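PDB 6X3B: GDP-6-deoxy-D-mannose reductase from Pseudomonas aeruginosa, which probably reduces GDP-4-dehydro-6-deoxy-D-mannose to GDP-D-rhamnose with NADPH, a step in making the lipopolysaccharide O-antigen. Local coordinates for residues Asn180-Gly185 and Arg311-Asp316; Phe222-Asp227 and Pro302-Lys307; Gln39-Ala44 and Val228-Leu233; Ala195-Ala200 and Ser315-Arg320. All blocks are in the same frame, centred on the assembly; numbering follows the deposited sequence.

Contact 1 of 4, residues Asn180-Gly185 and Arg311-Asp316. With NDP (NADPH dihydro-nicotinamide-adenine-dinucleotide phosphate), chain E.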
loop_
_atom_site.group_PDB
_atom_site.type_symbol
_atom_site.label_atom_id
_atom_site.label_comp_id
_atom_site.label_asym_id
_atom_site.label_seq_id
_atom_site.Cartn_x
_atom_site.Cartn_y
_atom_site.Cartn_z
ATOM N N ASN A 180 6.548 -15.513 11.399
ATOM C CA ASN A 180 6.734 -15.561 12.875
ATOM C C ASN A 180 8.211 -15.665 13.279
ATOM O O ASN A 180 8.937 -16.465 12.677
ATOM C CB ASN A 180 5.837 -16.610 13.532
ATOM C CG ASN A 180 4.378 -16.209 13.491
ATOM O OD1 ASN A 180 3.761 -16.226 12.433
ATOM N ND2 ASN A 180 3.830 -15.833 14.633
ATOM N N HIS A 181 8.629 -14.909 14.261
ATOM C CA HIS A 181 10.006 -14.885 14.818
ATOM C C HIS A 181 10.003 -15.545 16.197
ATOM O O HIS A 181 8.999 -15.418 16.909
ATOM C CB HIS A 181 10.451 -13.449 15.138
ATOM C CG HIS A 181 10.790 -12.566 13.987
ATOM N ND1 HIS A 181 9.995 -12.463 12.876
ATOM C CD2 HIS A 181 11.797 -11.688 13.808
ATOM C CE1 HIS A 181 10.510 -11.589 12.042
ATOM N NE2 HIS A 181 11.613 -11.098 12.594
ATOM N N ILE A 182 11.077 -16.162 16.581
ATOM C CA ILE A 182 11.254 -16.732 17.946
ATOM C C ILE A 182 12.622 -16.258 18.443
ATOM O O ILE A 182 13.605 -16.453 17.716
ATOM C CB ILE A 182 11.158 -18.269 17.968
ATOM C CG1 ILE A 182 9.807 -18.777 17.465
ATOM C CG2 ILE A 182 11.455 -18.787 19.364
ATOM C CD1 ILE A 182 9.681 -20.279 17.486
ATOM N N GLY A 183 12.668 -15.609 19.606
ATOM C CA GLY A 183 13.944 -15.191 20.139
ATOM C C GLY A 183 13.826 -14.513 21.488
ATOM O O GLY A 183 12.760 -14.043 21.889
ATOM N N PRO A 184 14.929 -14.477 22.232
ATOM C CA PRO A 184 14.968 -13.656 23.449
ATOM C C PRO A 184 14.648 -12.205 23.122
ATOM O O PRO A 184 15.186 -11.636 22.169
ATOM C CB PRO A 184 16.410 -13.821 23.943
ATOM C CG PRO A 184 16.874 -15.106 23.354
ATOM C CD PRO A 184 16.158 -15.256 22.031
ATOM N N GLY A 185 13.747 -11.612 23.914
ATOM C CA GLY A 185 13.353 -10.233 23.733
ATOM C C GLY A 185 12.083 -10.031 22.932
ATOM O O GLY A 185 11.610 -8.892 22.833
ATOM N N ARG A 311 14.730 -23.660 23.532
ATOM C CA ARG A 311 15.637 -23.699 24.674
ATOM C C ARG A 311 16.248 -22.331 24.917
ATOM O O ARG A 311 16.371 -21.886 26.067
ATOM C CB ARG A 311 16.735 -24.738 24.443
ATOM C CG ARG A 311 17.558 -25.036 25.699
ATOM C CD ARG A 311 18.481 -26.217 25.481
ATOM N NE ARG A 311 19.159 -26.107 24.197
ATOM C CZ ARG A 311 19.029 -26.972 23.197
ATOM N NH1 ARG A 311 18.262 -28.041 23.339
ATOM N NH2 ARG A 311 19.704 -26.773 22.075
ATOM N N ALA A 312 16.603 -21.633 23.838
ATOM C CA ALA A 312 17.232 -20.326 23.969
ATOM C C ALA A 312 16.303 -19.349 24.681
ATOM O O ALA A 312 16.738 -18.624 25.587
ATOM C CB ALA A 312 17.660 -19.810 22.583
ATOM N N ILE A 313 15.009 -19.344 24.335
ATOM C CA ILE A 313 14.137 -18.384 25.013
ATOM C C ILE A 313 13.868 -18.796 26.462
ATOM O O ILE A 313 13.694 -17.931 27.330
ATOM C CB ILE A 313 12.817 -18.132 24.246
ATOM C CG1 ILE A 313 11.965 -19.394 24.114
ATOM C CG2 ILE A 313 13.097 -17.513 22.887
ATOM C CD1 ILE A 313 10.571 -19.115 23.506
ATOM N N LEU A 314 13.840 -20.100 26.764
ATOM C CA LEU A 314 13.692 -20.518 28.159
ATOM C C LEU A 314 14.911 -20.121 28.983
ATOM O O LEU A 314 14.773 -19.604 30.098
ATOM C CB LEU A 314 13.461 -22.023 28.260
ATOM C CG LEU A 314 12.061 -22.544 27.981
ATOM C CD1 LEU A 314 12.144 -24.064 27.811
ATOM C CD2 LEU A 314 11.055 -22.158 29.093
ATOM N N SER A 315 16.114 -20.346 28.439
ATOM C CA SER A 315 17.342 -19.994 29.147
ATOM C C SER A 315 17.419 -18.505 29.413
ATOM O O SER A 315 17.874 -18.079 30.482
ATOM C CB SER A 315 18.578 -20.421 28.343
ATOM O OG SER A 315 18.518 -21.791 28.010
ATOM N N ASP A 316 17.033 -17.693 28.431
ATOM C CA ASP A 316 17.051 -16.255 28.642
ATOM C C ASP A 316 16.147 -15.869 29.802
ATOM O O ASP A 316 16.525 -15.053 30.651
ATOM C CB ASP A 316 16.622 -15.524 27.375
ATOM C CG ASP A 316 16.668 -14.022 27.544
ATOM O OD1 ASP A 316 17.792 -13.484 27.688
ATOM O OD2 ASP A 316 15.588 -13.392 27.549
HETATM P PA NDP E . 10.456 -3.440 18.138
HETATM O O1A NDP E . 9.129 -2.805 18.386
HETATM O O2A NDP E . 10.998 -4.381 19.160
HETATM O O5B NDP E . 11.543 -2.303 17.835
HETATM C C5B NDP E . 11.131 -1.109 17.129
HETATM C C4B NDP E . 12.319 -0.192 16.980
HETATM O O4B NDP E . 11.918 0.997 16.251
HETATM C C3B NDP E . 12.951 0.308 18.288
HETATM O O3B NDP E . 14.371 0.307 18.200
HETATM C C2B NDP E . 12.381 1.714 18.424
HETATM O O2B NDP E . 13.275 2.550 19.155
HETATM C C1B NDP E . 12.326 2.140 16.964
HETATM N N9A NDP E . 11.385 3.220 16.699
HETATM C C8A NDP E . 10.030 3.204 16.913
HETATM N N7A NDP E . 9.439 4.325 16.586
HETATM C C5A NDP E . 10.469 5.134 16.130
HETATM C C6A NDP E . 10.497 6.452 15.638
HETATM N N6A NDP E . 9.391 7.185 15.538
HETATM N N1A NDP E . 11.691 6.970 15.266
HETATM C C2A NDP E . 12.777 6.196 15.387
HETATM N N3A NDP E . 12.876 4.947 15.834
HETATM C C4A NDP E . 11.675 4.465 16.195
HETATM O O3 NDP E . 10.409 -4.202 16.730
HETATM P PN NDP E . 10.955 -5.647 16.308
HETATM O O1N NDP E . 12.439 -5.655 16.457
HETATM O O2N NDP E . 10.163 -6.683 17.033
HETATM O O5D NDP E . 10.575 -5.681 14.752
HETATM C C5D NDP E . 11.575 -5.290 13.782
HETATM C C4D NDP E . 10.932 -5.209 12.419
HETATM O O4D NDP E . 10.424 -6.518 12.058
HETATM C C3D NDP E . 9.745 -4.243 12.301
HETATM O O3D NDP E . 9.753 -3.571 11.048
HETATM C C2D NDP E . 8.553 -5.186 12.447
HETATM O O2D NDP E . 7.371 -4.681 11.845
HETATM C C1D NDP E . 9.056 -6.438 11.737
HETATM N N1N NDP E . 8.378 -7.679 12.216
HETATM C C2N NDP E . 8.648 -8.198 13.453
HETATM C C3N NDP E . 8.154 -9.412 13.847
HETATM C C7N NDP E . 8.271 -9.783 15.276
HETATM O O7N NDP E . 7.762 -10.832 15.680
HETATM N N7N NDP E . 8.930 -8.965 16.085
HETATM C C4N NDP E . 7.528 -10.290 12.819
HETATM C C5N NDP E . 7.243 -9.608 11.546
HETATM C C6N NDP E . 7.464 -8.320 11.416
HETATM P P2B NDP E . 12.603 3.070 20.528
HETATM O O1X NDP E . 13.651 3.938 21.192
HETATM O O2X NDP E . 11.366 3.856 20.151
HETATM O O3X NDP E . 12.272 1.842 21.351
#

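Contact 2 of 4, residues Phe222-Asp227 and Pro302-Lys307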
loop_
_atom_site.group_PDB
_atom_site.type_symbol
_atom_site.label_atom_id
_atom_site.label_comp_id
_atom_site.label_asym_id
_atom_site.label_seq_id
_atom_site.Cartn_x
_atom_site.Cartn_y
_atom_site.Cartn_z
ATOM N N PHE A 222 7.315 -20.406 11.784
ATOM C CA PHE A 222 8.289 -19.799 12.690
ATOM C C PHE A 222 9.728 -19.919 12.194
ATOM O O PHE A 222 10.123 -20.949 11.640
ATOM C CB PHE A 222 8.241 -20.453 14.082
ATOM C CG PHE A 222 6.960 -20.215 14.830
ATOM C CD1 PHE A 222 6.818 -19.107 15.649
ATOM C CD2 PHE A 222 5.915 -21.131 14.756
ATOM C CE1 PHE A 222 5.627 -18.896 16.353
ATOM C CE2 PHE A 222 4.736 -20.921 15.453
ATOM C CZ PHE A 222 4.593 -19.804 16.243
ATOM N N LEU A 223 10.527 -18.879 12.472
ATOM C CA LEU A 223 11.979 -18.895 12.340
ATOM C C LEU A 223 12.626 -18.364 13.614
ATOM O O LEU A 223 12.112 -17.434 14.244
ATOM C CB LEU A 223 12.453 -18.026 11.162
ATOM C CG LEU A 223 12.207 -18.529 9.742
ATOM C CD1 LEU A 223 12.516 -17.413 8.753
ATOM C CD2 LEU A 223 13.080 -19.750 9.474
ATOM N N ASP A 224 13.779 -18.925 13.975
ATOM C CA ASP A 224 14.621 -18.256 14.955
ATOM C C ASP A 224 15.033 -16.891 14.427
ATOM O O ASP A 224 15.291 -16.726 13.230
ATOM C CB ASP A 224 15.884 -19.075 15.259
ATOM C CG ASP A 224 16.589 -18.586 16.517
ATOM O OD1 ASP A 224 17.417 -17.654 16.433
ATOM O OD2 ASP A 224 16.280 -19.120 17.593
ATOM N N VAL A 225 15.118 -15.907 15.328
ATOM C CA VAL A 225 15.518 -14.559 14.921
ATOM C C VAL A 225 16.867 -14.568 14.208
ATOM O O VAL A 225 17.117 -13.738 13.328
ATOM C CB VAL A 225 15.522 -13.617 16.146
ATOM C CG1 VAL A 225 16.506 -14.101 17.208
ATOM C CG2 VAL A 225 15.808 -12.168 15.734
ATOM N N GLN A 226 17.755 -15.499 14.565
ATOM C CA GLN A 226 19.054 -15.552 13.898
ATOM C C GLN A 226 18.930 -16.005 12.444
ATOM O O GLN A 226 19.702 -15.554 11.584
ATOM C CB GLN A 226 20.006 -16.477 14.652
ATOM C CG GLN A 226 21.371 -16.571 13.966
ATOM C CD GLN A 226 22.356 -17.437 14.719
ATOM O OE1 GLN A 226 22.637 -17.195 15.894
ATOM N NE2 GLN A 226 22.894 -18.453 14.042
ATOM N N ASP A 227 17.986 -16.900 12.147
ATOM C CA ASP A 227 17.772 -17.274 10.750
ATOM C C ASP A 227 17.136 -16.127 9.978
ATOM O O ASP A 227 17.445 -15.923 8.795
ATOM C CB ASP A 227 16.914 -18.535 10.655
ATOM C CG ASP A 227 17.713 -19.798 10.931
ATOM O OD1 ASP A 227 18.928 -19.811 10.632
ATOM O OD2 ASP A 227 17.135 -20.771 11.451
ATOM N N PRO A 302 17.171 -22.143 6.420
ATOM C CA PRO A 302 17.092 -22.063 7.878
ATOM C C PRO A 302 18.118 -23.042 8.465
ATOM O O PRO A 302 18.260 -24.115 7.929
ATOM C CB PRO A 302 15.673 -22.546 8.207
ATOM C CG PRO A 302 14.915 -22.403 6.912
ATOM C CD PRO A 302 15.937 -22.635 5.821
ATOM N N GLU A 303 18.797 -22.638 9.540
ATOM C CA GLU A 303 19.807 -23.468 10.179
ATOM C C GLU A 303 19.532 -23.807 11.640
ATOM O O GLU A 303 20.141 -24.756 12.151
ATOM C CB GLU A 303 21.183 -22.784 10.109
ATOM C CG GLU A 303 21.743 -22.642 8.696
ATOM C CD GLU A 303 22.496 -23.863 8.248
ATOM O OE1 GLU A 303 21.850 -24.801 7.730
ATOM O OE2 GLU A 303 23.731 -23.890 8.433
ATOM N N ILE A 304 18.676 -23.060 12.331
ATOM C CA ILE A 304 18.437 -23.252 13.759
ATOM C C ILE A 304 17.219 -24.145 13.932
ATOM O O ILE A 304 16.166 -23.876 13.346
ATOM C CB ILE A 304 18.233 -21.906 14.476
ATOM C CG1 ILE A 304 19.435 -20.984 14.253
ATOM C CG2 ILE A 304 17.994 -22.130 15.945
ATOM C CD1 ILE A 304 20.712 -21.511 14.866
ATOM N N THR A 305 17.349 -25.205 14.725
ATOM C CA THR A 305 16.196 -26.073 14.944
ATOM C C THR A 305 15.223 -25.417 15.918
ATOM O O THR A 305 15.598 -24.580 16.753
ATOM C CB THR A 305 16.606 -27.440 15.499
ATOM O OG1 THR A 305 17.197 -27.269 16.798
ATOM C CG2 THR A 305 17.590 -28.160 14.566
ATOM N N ILE A 306 13.963 -25.847 15.844
ATOM C CA ILE A 306 12.958 -25.299 16.748
ATOM C C ILE A 306 13.330 -25.593 18.199
ATOM O O ILE A 306 13.219 -24.723 19.070
ATOM C CB ILE A 306 11.555 -25.829 16.376
ATOM C CG1 ILE A 306 10.491 -25.233 17.298
ATOM C CG2 ILE A 306 11.507 -27.347 16.420
ATOM C CD1 ILE A 306 10.607 -23.745 17.469
ATOM N N LYS A 307 13.821 -26.800 18.482
ATOM C CA LYS A 307 14.212 -27.112 19.851
ATOM C C LYS A 307 15.277 -26.145 20.343
ATOM O O LYS A 307 15.168 -25.604 21.441
ATOM C CB LYS A 307 14.691 -28.558 19.959
ATOM C CG LYS A 307 14.667 -29.082 21.375
ATOM C CD LYS A 307 14.846 -30.585 21.426
ATOM C CE LYS A 307 16.306 -30.952 21.597
ATOM N NZ LYS A 307 16.462 -32.390 21.984
HETATM O O HOH W 1 14.740 -21.046 12.508
#

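Contact 3 of 4, residues Gln39-Ala44 and Val228-Leu233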
loop_
_atom_site.group_PDB
_atom_site.type_symbol
_atom_site.label_atom_id
_atom_site.label_comp_id
_atom_site.label_asym_id
_atom_site.label_seq_id
_atom_site.Cartn_x
_atom_site.Cartn_y
_atom_site.Cartn_z
ATOM N N GLN A 39 22.799 -6.490 15.950
ATOM C CA GLN A 39 24.056 -5.920 16.420
ATOM C C GLN A 39 24.964 -6.995 17.014
ATOM O O GLN A 39 26.173 -7.004 16.764
ATOM C CB GLN A 39 23.780 -4.813 17.440
ATOM C CG GLN A 39 25.053 -4.164 17.955
ATOM C CD GLN A 39 24.789 -2.916 18.758
ATOM O OE1 GLN A 39 23.660 -2.434 18.821
ATOM N NE2 GLN A 39 25.839 -2.377 19.374
ATOM N N ALA A 40 24.398 -7.921 17.788
ATOM C CA ALA A 40 25.206 -9.002 18.350
ATOM C C ALA A 40 25.721 -9.923 17.250
ATOM O O ALA A 40 26.896 -10.305 17.251
ATOM C CB ALA A 40 24.386 -9.789 19.375
ATOM N N TYR A 41 24.853 -10.270 16.300
ATOM C CA TYR A 41 25.242 -11.092 15.160
ATOM C C TYR A 41 26.430 -10.487 14.437
ATOM O O TYR A 41 27.435 -11.166 14.197
ATOM C CB TYR A 41 24.043 -11.243 14.213
ATOM C CG TYR A 41 24.194 -12.258 13.080
ATOM C CD1 TYR A 41 25.153 -12.097 12.081
ATOM C CD2 TYR A 41 23.329 -13.348 12.984
ATOM C CE1 TYR A 41 25.276 -13.020 11.033
ATOM C CE2 TYR A 41 23.437 -14.273 11.943
ATOM C CZ TYR A 41 24.409 -14.104 10.974
ATOM O OH TYR A 41 24.500 -15.026 9.953
ATOM N N LEU A 42 26.337 -9.199 14.088
ATOM C CA LEU A 42 27.405 -8.546 13.343
ATOM C C LEU A 42 28.689 -8.432 14.151
ATOM O O LEU A 42 29.767 -8.312 13.562
ATOM C CB LEU A 42 26.957 -7.159 12.878
ATOM C CG LEU A 42 25.895 -7.223 11.766
ATOM C CD1 LEU A 42 25.343 -5.852 11.451
ATOM C CD2 LEU A 42 26.508 -7.861 10.547
ATOM N N ALA A 43 28.601 -8.461 15.479
ATOM C CA ALA A 43 29.812 -8.382 16.286
ATOM C C ALA A 43 30.538 -9.718 16.348
ATOM O O ALA A 43 31.758 -9.745 16.524
ATOM C CB ALA A 43 29.478 -7.902 17.701
ATOM N N ALA A 44 29.809 -10.824 16.210
ATOM C CA ALA A 44 30.373 -12.154 16.398
ATOM C C ALA A 44 30.717 -12.866 15.096
ATOM O O ALA A 44 31.555 -13.773 15.114
ATOM C CB ALA A 44 29.396 -13.033 17.182
ATOM N N VAL A 228 16.263 -15.355 10.642
ATOM C CA VAL A 228 15.693 -14.166 10.018
ATOM C C VAL A 228 16.792 -13.166 9.686
ATOM O O VAL A 228 16.839 -12.617 8.581
ATOM C CB VAL A 228 14.623 -13.540 10.929
ATOM C CG1 VAL A 228 14.111 -12.248 10.315
ATOM C CG2 VAL A 228 13.485 -14.517 11.163
ATOM N N LEU A 229 17.683 -12.899 10.653
ATOM C CA LEU A 229 18.798 -11.992 10.400
ATOM C C LEU A 229 19.656 -12.463 9.240
ATOM O O LEU A 229 20.138 -11.652 8.439
ATOM C CB LEU A 229 19.673 -11.876 11.642
ATOM C CG LEU A 229 18.960 -11.194 12.784
ATOM C CD1 LEU A 229 19.898 -11.173 13.971
ATOM C CD2 LEU A 229 18.581 -9.805 12.313
ATOM N N SER A 230 19.938 -13.756 9.188
ATOM C CA SER A 230 20.840 -14.242 8.154
ATOM C C SER A 230 20.204 -14.086 6.781
ATOM O O SER A 230 20.889 -13.792 5.795
ATOM C CB SER A 230 21.207 -15.697 8.439
ATOM O OG SER A 230 21.768 -16.312 7.295
ATOM N N ALA A 231 18.881 -14.234 6.718
ATOM C CA ALA A 231 18.166 -13.978 5.475
ATOM C C ALA A 231 18.305 -12.528 5.045
ATOM O O ALA A 231 18.470 -12.257 3.858
ATOM C CB ALA A 231 16.688 -14.360 5.636
ATOM N N TYR A 232 18.229 -11.567 5.994
ATOM C CA TYR A 232 18.340 -10.153 5.609
ATOM C C TYR A 232 19.720 -9.840 5.051
ATOM O O TYR A 232 19.856 -9.099 4.064
ATOM C CB TYR A 232 18.063 -9.217 6.800
ATOM C CG TYR A 232 16.666 -9.286 7.379
ATOM C CD1 TYR A 232 15.637 -9.963 6.719
ATOM C CD2 TYR A 232 16.388 -8.682 8.601
ATOM C CE1 TYR A 232 14.355 -10.046 7.277
ATOM C CE2 TYR A 232 15.122 -8.739 9.172
ATOM C CZ TYR A 232 14.103 -9.419 8.509
ATOM O OH TYR A 232 12.833 -9.492 9.053
ATOM N N LEU A 233 20.764 -10.371 5.687
ATOM C CA LEU A 233 22.123 -10.105 5.204
ATOM C C LEU A 233 22.370 -10.756 3.844
ATOM O O LEU A 233 23.082 -10.192 2.996
ATOM C CB LEU A 233 23.140 -10.597 6.234
ATOM C CG LEU A 233 23.113 -9.847 7.581
ATOM C CD1 LEU A 233 24.133 -10.460 8.546
ATOM C CD2 LEU A 233 23.371 -8.339 7.400
#

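Contact 4 of 4, residues Ala195-Ala200 and Ser315-Arg320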
loop_
_atom_site.group_PDB
_atom_site.type_symbol
_atom_site.label_atom_id
_atom_site.label_comp_id
_atom_site.label_asym_id
_atom_site.label_seq_id
_atom_site.Cartn_x
_atom_site.Cartn_y
_atom_site.Cartn_z
ATOM N N ALA A 195 4.406 -18.137 26.944
ATOM C CA ALA A 195 4.485 -19.493 27.479
ATOM C C ALA A 195 5.869 -19.777 28.045
ATOM O O ALA A 195 5.996 -20.367 29.124
ATOM C CB ALA A 195 4.128 -20.518 26.389
ATOM N N ALA A 196 6.920 -19.362 27.328
ATOM C CA ALA A 196 8.278 -19.568 27.826
ATOM C C ALA A 196 8.507 -18.802 29.121
ATOM O O ALA A 196 9.067 -19.344 30.084
ATOM C CB ALA A 196 9.303 -19.151 26.775
ATOM N N ARG A 197 8.099 -17.531 29.161
ATOM C CA ARG A 197 8.273 -16.752 30.382
ATOM C C ARG A 197 7.599 -17.445 31.560
ATOM O O ARG A 197 8.213 -17.638 32.614
ATOM C CB ARG A 197 7.727 -15.333 30.197
ATOM C CG ARG A 197 7.952 -14.426 31.409
ATOM C CD ARG A 197 7.192 -13.111 31.270
ATOM N NE ARG A 197 5.785 -13.357 30.991
ATOM C CZ ARG A 197 4.864 -13.572 31.928
ATOM N NH1 ARG A 197 5.207 -13.552 33.211
ATOM N NH2 ARG A 197 3.601 -13.803 31.581
ATOM N N GLN A 198 6.349 -17.881 31.375
ATOM C CA GLN A 198 5.611 -18.502 32.467
ATOM C C GLN A 198 6.230 -19.827 32.893
ATOM O O GLN A 198 6.235 -20.163 34.080
ATOM C CB GLN A 198 4.157 -18.691 32.056
ATOM C CG GLN A 198 3.393 -17.381 32.029
ATOM C CD GLN A 198 1.919 -17.587 31.763
ATOM O OE1 GLN A 198 1.172 -18.006 32.647
ATOM N NE2 GLN A 198 1.498 -17.318 30.530
ATOM N N ILE A 199 6.725 -20.610 31.940
ATOM C CA ILE A 199 7.308 -21.900 32.287
ATOM C C ILE A 199 8.610 -21.710 33.057
ATOM O O ILE A 199 8.896 -22.450 34.006
ATOM C CB ILE A 199 7.499 -22.738 31.014
ATOM C CG1 ILE A 199 6.141 -23.220 30.507
ATOM C CG2 ILE A 199 8.434 -23.895 31.278
ATOM C CD1 ILE A 199 6.184 -23.866 29.167
ATOM N N ALA A 200 9.415 -20.711 32.679
ATOM C CA ALA A 200 10.607 -20.408 33.465
ATOM C C ALA A 200 10.243 -20.006 34.890
ATOM O O ALA A 200 10.989 -20.307 35.831
ATOM C CB ALA A 200 11.425 -19.303 32.799
ATOM N N SER A 315 16.114 -20.346 28.439
ATOM C CA SER A 315 17.342 -19.994 29.147
ATOM C C SER A 315 17.419 -18.505 29.413
ATOM O O SER A 315 17.874 -18.079 30.482
ATOM C CB SER A 315 18.578 -20.421 28.343
ATOM O OG SER A 315 18.518 -21.791 28.010
ATOM N N ASP A 316 17.033 -17.693 28.431
ATOM C CA ASP A 316 17.051 -16.255 28.642
ATOM C C ASP A 316 16.147 -15.869 29.802
ATOM O O ASP A 316 16.525 -15.053 30.651
ATOM C CB ASP A 316 16.622 -15.524 27.375
ATOM C CG ASP A 316 16.668 -14.022 27.544
ATOM O OD1 ASP A 316 17.792 -13.484 27.688
ATOM O OD2 ASP A 316 15.588 -13.392 27.549
ATOM N N TRP A 317 14.966 -16.482 29.859
ATOM C CA TRP A 317 13.981 -16.172 30.928
ATOM C C TRP A 317 14.489 -16.604 32.309
ATOM O O TRP A 317 14.242 -15.872 33.275
ATOM C CB TRP A 317 12.621 -16.783 30.589
ATOM C CG TRP A 317 11.783 -15.846 29.781
ATOM C CD1 TRP A 317 11.262 -16.058 28.539
ATOM C CD2 TRP A 317 11.394 -14.515 30.157
ATOM N NE1 TRP A 317 10.566 -14.956 28.123
ATOM C CE2 TRP A 317 10.627 -13.995 29.096
ATOM C CE3 TRP A 317 11.611 -13.721 31.287
ATOM C CZ2 TRP A 317 10.078 -12.716 29.135
ATOM C CZ3 TRP A 317 11.068 -12.456 31.324
ATOM C CH2 TRP A 317 10.314 -11.964 30.261
ATOM N N GLU A 318 15.206 -17.725 32.392
ATOM C CA GLU A 318 15.707 -18.215 33.704
ATOM C C GLU A 318 16.530 -17.130 34.408
ATOM O O GLU A 318 16.313 -16.924 35.612
ATOM C CB GLU A 318 16.548 -19.479 33.532
ATOM C CG GLU A 318 17.545 -19.678 34.657
ATOM C CD GLU A 318 18.282 -21.004 34.648
ATOM O OE1 GLU A 318 17.633 -22.042 34.852
ATOM O OE2 GLU A 318 19.502 -20.990 34.440
ATOM N N SER A 319 17.424 -16.453 33.681
ATOM C CA SER A 319 18.314 -15.420 34.278
ATOM C C SER A 319 17.581 -14.098 34.544
ATOM O O SER A 319 18.155 -13.257 35.255
ATOM C CB SER A 319 19.534 -15.195 33.420
ATOM O OG SER A 319 19.176 -15.097 32.050
ATOM N N ARG A 320 16.356 -13.958 34.033
ATOM C CA ARG A 320 15.590 -12.696 34.195
ATOM C C ARG A 320 14.490 -12.846 35.252
ATOM O O ARG A 320 14.242 -11.868 35.976
ATOM C CB ARG A 320 15.039 -12.242 32.841
ATOM C CG ARG A 320 16.113 -11.753 31.881
ATOM C CD ARG A 320 15.604 -11.689 30.456
ATOM N NE ARG A 320 14.447 -10.819 30.356
ATOM C CZ ARG A 320 13.632 -10.768 29.313
ATOM N NH1 ARG A 320 13.846 -11.545 28.268
ATOM N NH2 ARG A 320 12.606 -9.939 29.320
#

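Contact 1 of 4, residues Asn180-Gly185 and Arg311-Asp316
I313 of helix 306-320 pushes its CG2 methyl against the backbone that follows strand 172-182. I313 CG2 lies 3.4 Å from G183 C and I313 CG2 lies 3.6 Å from P184 N. The P184 ring crosses the isoleucine side chain at about a right angle, with P184 CD 3.9 Å from I313 CG2. I182 reaches the same methyl more loosely, with I182 CG2 4.1 Å from I313 CG2. P184 CB also rests on the D316 carboxylate, 3.6 Å from D316 CG. The D316 carboxylate stands anti to the backbone N (chi1 -178°), and this brings the group beside the proline. The polar partner of D316 is R320. No hydrogen bond joins the two segments.

On the cofactor side, H181 belongs to the NADPH pocket. C3N of the nicotinamide lies over one face of its ring, toward the rim, and H181 ND1 is 3.3 Å from NADPH C4N. The hydrogen bond between H181 ND1 and F179 O probably fixes the ring rotation. Strand 172-182 is part of the central Rossmann-type sheet, next to strand 219-224. I313 also packs on I192 and A196 of helix 191-203, helix 255-266 touches L314, and helix 225-238 packs on H181.

Contact 2 of 4, residues Phe222-Asp227 and Pro302-Lys307
The D227 carboxylate is the flat group on which P302-I304 docks. E303 N comes to D227 OD1 from above the carboxylate plane, 42° out of it, at 3.0 Å. I304 N meets D227 OD2 on the syn lone pair at 2.9 Å, and this bond is fairly straight (163°). One aspartate thus ties two successive backbone N-H groups of the C-terminal part to the first turn of helix 225-238, just after strand 219-224, in the Rossmann-type domain. D224 is the N-cap of this helix, and its OD1 accepts from Q226 N. Its OD2 is bonded to S309 on helix 306-320. The I304 side chain packs against the N-cap and the first turn. I304 CB is 3.8 Å from D224 CB. I304 CD1 lies 3.8 Å from Q226 NE2, and the extended Q226 chain crosses the isoleucine at about a right angle. L223 CD2 touches the P302 ring at CB. A water completes the joint: it accepts from D224 N and donates to I304 O and to D227 OD2, the last at 2.6 Å.

Contact 3 of 4, residues Gln39-Ala44 and Val228-Leu233
Segments 39-44 and 228-233 cross at -69° with their helix axes 11.1 Å apart, and Y41 and L229 bring the backbones nearest. This wide spacing is bridged by large side chains. Y41 carries the contact. Its CG is anti to the backbone N (chi1 -170°), and the ring extends toward the other helix, between L229 and L233. Y41 CE1 lies 3.7 Å from L233 CD1, and Y41 CD2 lies 4.2 Å from L229 CB. The Y41 side chain runs alongside both leucines, pointing the other way. Farther out, Y41 OH reaches S230 CB at 3.7 Å. The packing is mainly apolar and joins two helices of the Rossmann-type fold: helix 33-44 follows its first strand, and helix 225-238 follows strand 219-224 of the same sheet. L42 adds to it from beside the tyrosine, with L42 CD2 4.0 Å from L233 CD1. L233 also touches W49 on edge strand 49-51, while L229 packs on V34, H37 and L38, an earlier part of helix 33-44.

Contact 4 of 4, residues Ala195-Ala200 and Ser315-Arg320
R197 lays its aliphatic chain over one face of the W317 indole. R197 CB starts above the five-membered ring side, 3.4 Å from W317 CE2 and close to NE1. R197 CG follows over the six-membered ring of W317 in a CH-pi contact, 3.4 Å from its centroid and only 4° off the normal. R197 CD then reaches the far rim, 3.5 Å from W317 CH2. The chain bends after CD and leads away. R197 NE makes a salt bridge with D188, and the guanidinium plane stands 79° to the indole. The opposite indole face carries the guanidinium of R320, whose NH1 makes a salt bridge with D316 OD2 at 2.6 Å, in the guanidinium plane. The tryptophan is thus sandwiched between two arginines, each with an acidic partner. At the base of the indole, A200 CB meets W317 CB at 3.6 Å, and A196 CB lies near W317 CD1. The helix axes of segments 195-200 and 315-320 cross at -51°, with alanines at the interface. This close helix-helix packing joins the last helix to helix 191-203, probably in the substrate-side part, as in extended short-chain dehydrogenases.

In the fold
Helix 306-320 is common to contacts 1, 2 and 4. Its start lies in contact 2, its middle in contact 1 and its end in contact 4. Contact 1 is about 10 Å from contact 2 and about 9 Å from contact 4, centre to centre. Contacts 1 and 2 also meet through neighbouring strands 172-182 and 219-224. Contact 3 lies about 24 Å from contact 4, centre to centre. It shares helix 225-238 with contact 2, about 13 Å away between centres, and touches contacts 1 and 2. Along the chain, contact 2 is nested within the loops closed by contacts 1 and 4, while contact 3 crosses all three. The last helix is thereby tied to the central sheet, close to the nicotinamide end of NADPH.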